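Side-chain contact in HD domain protein (PDB 4LRL), which hydrolyses deoxynucleoside triphosphates, probably including dGTP, and is regulated allosterically by nucleotides, dGTP probably among them: residues His52-Ile55 with Leu56-Asn60. Numbering follows the deposited sequence.
Sequences HQVI and LDLIN. With DGT (2'-deoxyguanosine-5'-triphosphate), chain O.
Residues 52-55 and 56-60 are continuous and build the short alpha-helix 53-60, with His52, the last residue of strand 46-52, at its N-cap. Leu56 N bonds to His52 O at 3.1 Å, and the i to i+4 pattern then runs from Asp57 to Gln53, Leu58 to Val54 and Ile59 to Ile55. One side-chain bond joins the first turn to the next: Gln53 NE2 donates to Asp57 OD1 at 3.1 Å. The Gln53 chain bends at chi2 (64°), which turns its amide back over the helix surface. The amide meets the carboxylate from above its plane, 47° out of it, while OD1 stays near the amide plane. The N-H...O angle is 142°, so the bond is bent. The other oxygen, Asp57 OD2, is hydrogen-bonded to Tyr29 OH, so both carboxylate oxygens have a partner. On the buried side, Val54 and Leu58 lie side by side, Val54 CG1 to Leu58 CD1 4.1 Å, against helices 124-133 and 167-175. Ile55 CG2 meets Ile59 CD1 at 4.0 Å. The last turn reaches a dGTP site at the subunit interface, consistent with an allosteric regulatory site. It includes Lys38, Gln65 and Arg68; Arg350 and Lys354 of the second subunit also bind this dGTP. Ile59 CG2 lies 3.6 Å from O6 of the guanine. Asn60 OD1 accepts from two guanine donors, N1 at 3.0 Å and N2 at 3.1 Å.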
loop_
_atom_site.group_PDB
_atom_site.type_symbol
_atom_site.label_atom_id
_atom_site.label_comp_id
_atom_site.label_asym_id
_atom_site.label_seq_id
_atom_site.Cartn_x
_atom_site.Cartn_y
_atom_site.Cartn_z
ATOM N N HIS C 52 0.157 11.510 -29.395
ATOM C CA HIS C 52 -0.421 12.352 -30.442
ATOM C C HIS C 52 -0.133 13.828 -30.201
ATOM O O HIS C 52 -0.274 14.319 -29.079
ATOM C CB HIS C 52 -1.935 12.147 -30.529
ATOM C CG HIS C 52 -2.340 10.757 -30.906
ATOM N ND1 HIS C 52 -2.519 9.751 -29.976
ATOM C CD2 HIS C 52 -2.608 10.205 -32.115
ATOM C CE1 HIS C 52 -2.878 8.641 -30.596
ATOM N NE2 HIS C 52 -2.938 8.888 -31.895
ATOM N N GLN C 53 0.252 14.526 -31.267
ATOM C CA GLN C 53 0.415 15.979 -31.248
ATOM C C GLN C 53 -0.883 16.688 -30.837
ATOM O O GLN C 53 -0.854 17.672 -30.104
ATOM C CB GLN C 53 0.889 16.471 -32.625
ATOM C CG GLN C 53 1.317 17.932 -32.675
ATOM C CD GLN C 53 2.542 18.221 -31.810
ATOM O OE1 GLN C 53 3.651 17.775 -32.109
ATOM N NE2 GLN C 53 2.342 18.983 -30.738
ATOM N N VAL C 54 -2.019 16.182 -31.308
ATOM C CA VAL C 54 -3.319 16.756 -30.979
ATOM C C VAL C 54 -3.559 16.747 -29.460
ATOM O O VAL C 54 -4.020 17.741 -28.893
ATOM C CB VAL C 54 -4.465 16.012 -31.713
ATOM C CG1 VAL C 54 -5.832 16.432 -31.184
ATOM C CG2 VAL C 54 -4.380 16.254 -33.210
ATOM N N ILE C 55 -3.231 15.623 -28.817
ATOM C CA ILE C 55 -3.415 15.455 -27.382
ATOM C C ILE C 55 -2.479 16.384 -26.603
ATOM O O ILE C 55 -2.917 17.056 -25.669
ATOM C CB ILE C 55 -3.226 13.974 -26.949
ATOM C CG1 ILE C 55 -4.219 13.057 -27.682
ATOM C CG2 ILE C 55 -3.316 13.824 -25.420
ATOM C CD1 ILE C 55 -5.703 13.381 -27.469
ATOM N N LEU C 56 -1.207 16.437 -27.001
ATOM C CA LEU C 56 -0.252 17.322 -26.347
ATOM C C LEU C 56 -0.709 18.778 -26.431
ATOM O O LEU C 56 -0.659 19.513 -25.435
ATOM C CB LEU C 56 1.152 17.166 -26.932
ATOM C CG LEU C 56 2.219 18.056 -26.272
ATOM C CD1 LEU C 56 2.401 17.713 -24.801
ATOM C CD2 LEU C 56 3.537 17.988 -27.002
ATOM N N ASP C 57 -1.166 19.176 -27.620
ATOM C CA ASP C 57 -1.679 20.529 -27.840
ATOM C C ASP C 57 -2.918 20.821 -26.994
ATOM O O ASP C 57 -3.068 21.925 -26.465
ATOM C CB ASP C 57 -1.995 20.765 -29.320
ATOM C CG ASP C 57 -0.752 20.871 -30.181
ATOM O OD1 ASP C 57 0.357 21.069 -29.640
ATOM O OD2 ASP C 57 -0.893 20.765 -31.414
ATOM N N LEU C 58 -3.805 19.838 -26.871
ATOM C CA LEU C 58 -5.007 20.022 -26.060
ATOM C C LEU C 58 -4.647 20.215 -24.592
ATOM O O LEU C 58 -5.191 21.107 -23.936
ATOM C CB LEU C 58 -5.997 18.870 -26.245
ATOM C CG LEU C 58 -6.821 18.870 -27.544
ATOM C CD1 LEU C 58 -7.628 17.579 -27.652
ATOM C CD2 LEU C 58 -7.742 20.089 -27.665
ATOM N N ILE C 59 -3.717 19.395 -24.093
ATOM C CA ILE C 59 -3.227 19.503 -22.719
ATOM C C ILE C 59 -2.634 20.878 -22.468
ATOM O O ILE C 59 -2.875 21.487 -21.437
ATOM C CB ILE C 59 -2.170 18.404 -22.407
ATOM C CG1 ILE C 59 -2.848 17.028 -22.374
ATOM C CG2 ILE C 59 -1.416 18.715 -21.095
ATOM C CD1 ILE C 59 -1.904 15.851 -22.318
ATOM N N ASN C 60 -1.874 21.361 -23.445
ATOM C CA ASN C 60 -1.189 22.636 -23.354
ATOM C C ASN C 60 -2.095 23.847 -23.556
ATOM O O ASN C 60 -1.680 24.976 -23.272
ATOM C CB ASN C 60 -0.018 22.676 -24.344
ATOM C CG ASN C 60 1.199 21.922 -23.840
ATOM O OD1 ASN C 60 1.334 21.653 -22.641
ATOM N ND2 ASN C 60 2.104 21.587 -24.755
HETATM P PG DGT O . 9.392 19.956 -24.895
HETATM O O1G DGT O . 9.529 21.123 -25.852
HETATM O O2G DGT O . 7.998 19.381 -24.794
HETATM O O3G DGT O . 10.493 18.925 -25.060
HETATM O O3B DGT O . 9.629 20.632 -23.449
HETATM P PB DGT O . 10.111 19.762 -22.181
HETATM O O1B DGT O . 9.773 18.312 -22.411
HETATM O O2B DGT O . 11.537 20.153 -21.860
HETATM O O3A DGT O . 9.196 20.371 -20.992
HETATM P PA DGT O . 7.587 20.317 -20.954
HETATM O O1A DGT O . 7.031 19.534 -22.102
HETATM O O2A DGT O . 7.072 21.713 -20.716
HETATM O "O5'" DGT O . 7.339 19.462 -19.612
HETATM C "C5'" DGT O . 8.129 18.306 -19.326
HETATM C "C4'" DGT O . 7.620 17.607 -18.071
HETATM O "O4'" DGT O . 6.506 18.311 -17.524
HETATM C "C3'" DGT O . 7.135 16.201 -18.391
HETATM O "O3'" DGT O . 7.729 15.276 -17.464
HETATM C "C2'" DGT O . 5.625 16.235 -18.222
HETATM C "C1'" DGT O . 5.444 17.393 -17.253
HETATM N N9 DGT O . 4.136 18.094 -17.344
HETATM C C8 DGT O . 3.236 18.159 -16.351
HETATM N N7 DGT O . 2.147 18.880 -16.708
HETATM C C5 DGT O . 2.352 19.292 -17.965
HETATM C C6 DGT O . 1.593 20.094 -18.942
HETATM O O6 DGT O . 0.476 20.562 -18.633
HETATM N N1 DGT O . 2.149 20.298 -20.146
HETATM C C2 DGT O . 3.360 19.801 -20.486
HETATM N N2 DGT O . 3.852 20.049 -21.720
HETATM N N3 DGT O . 4.112 19.056 -19.631
HETATM C C4 DGT O . 3.663 18.774 -18.382
#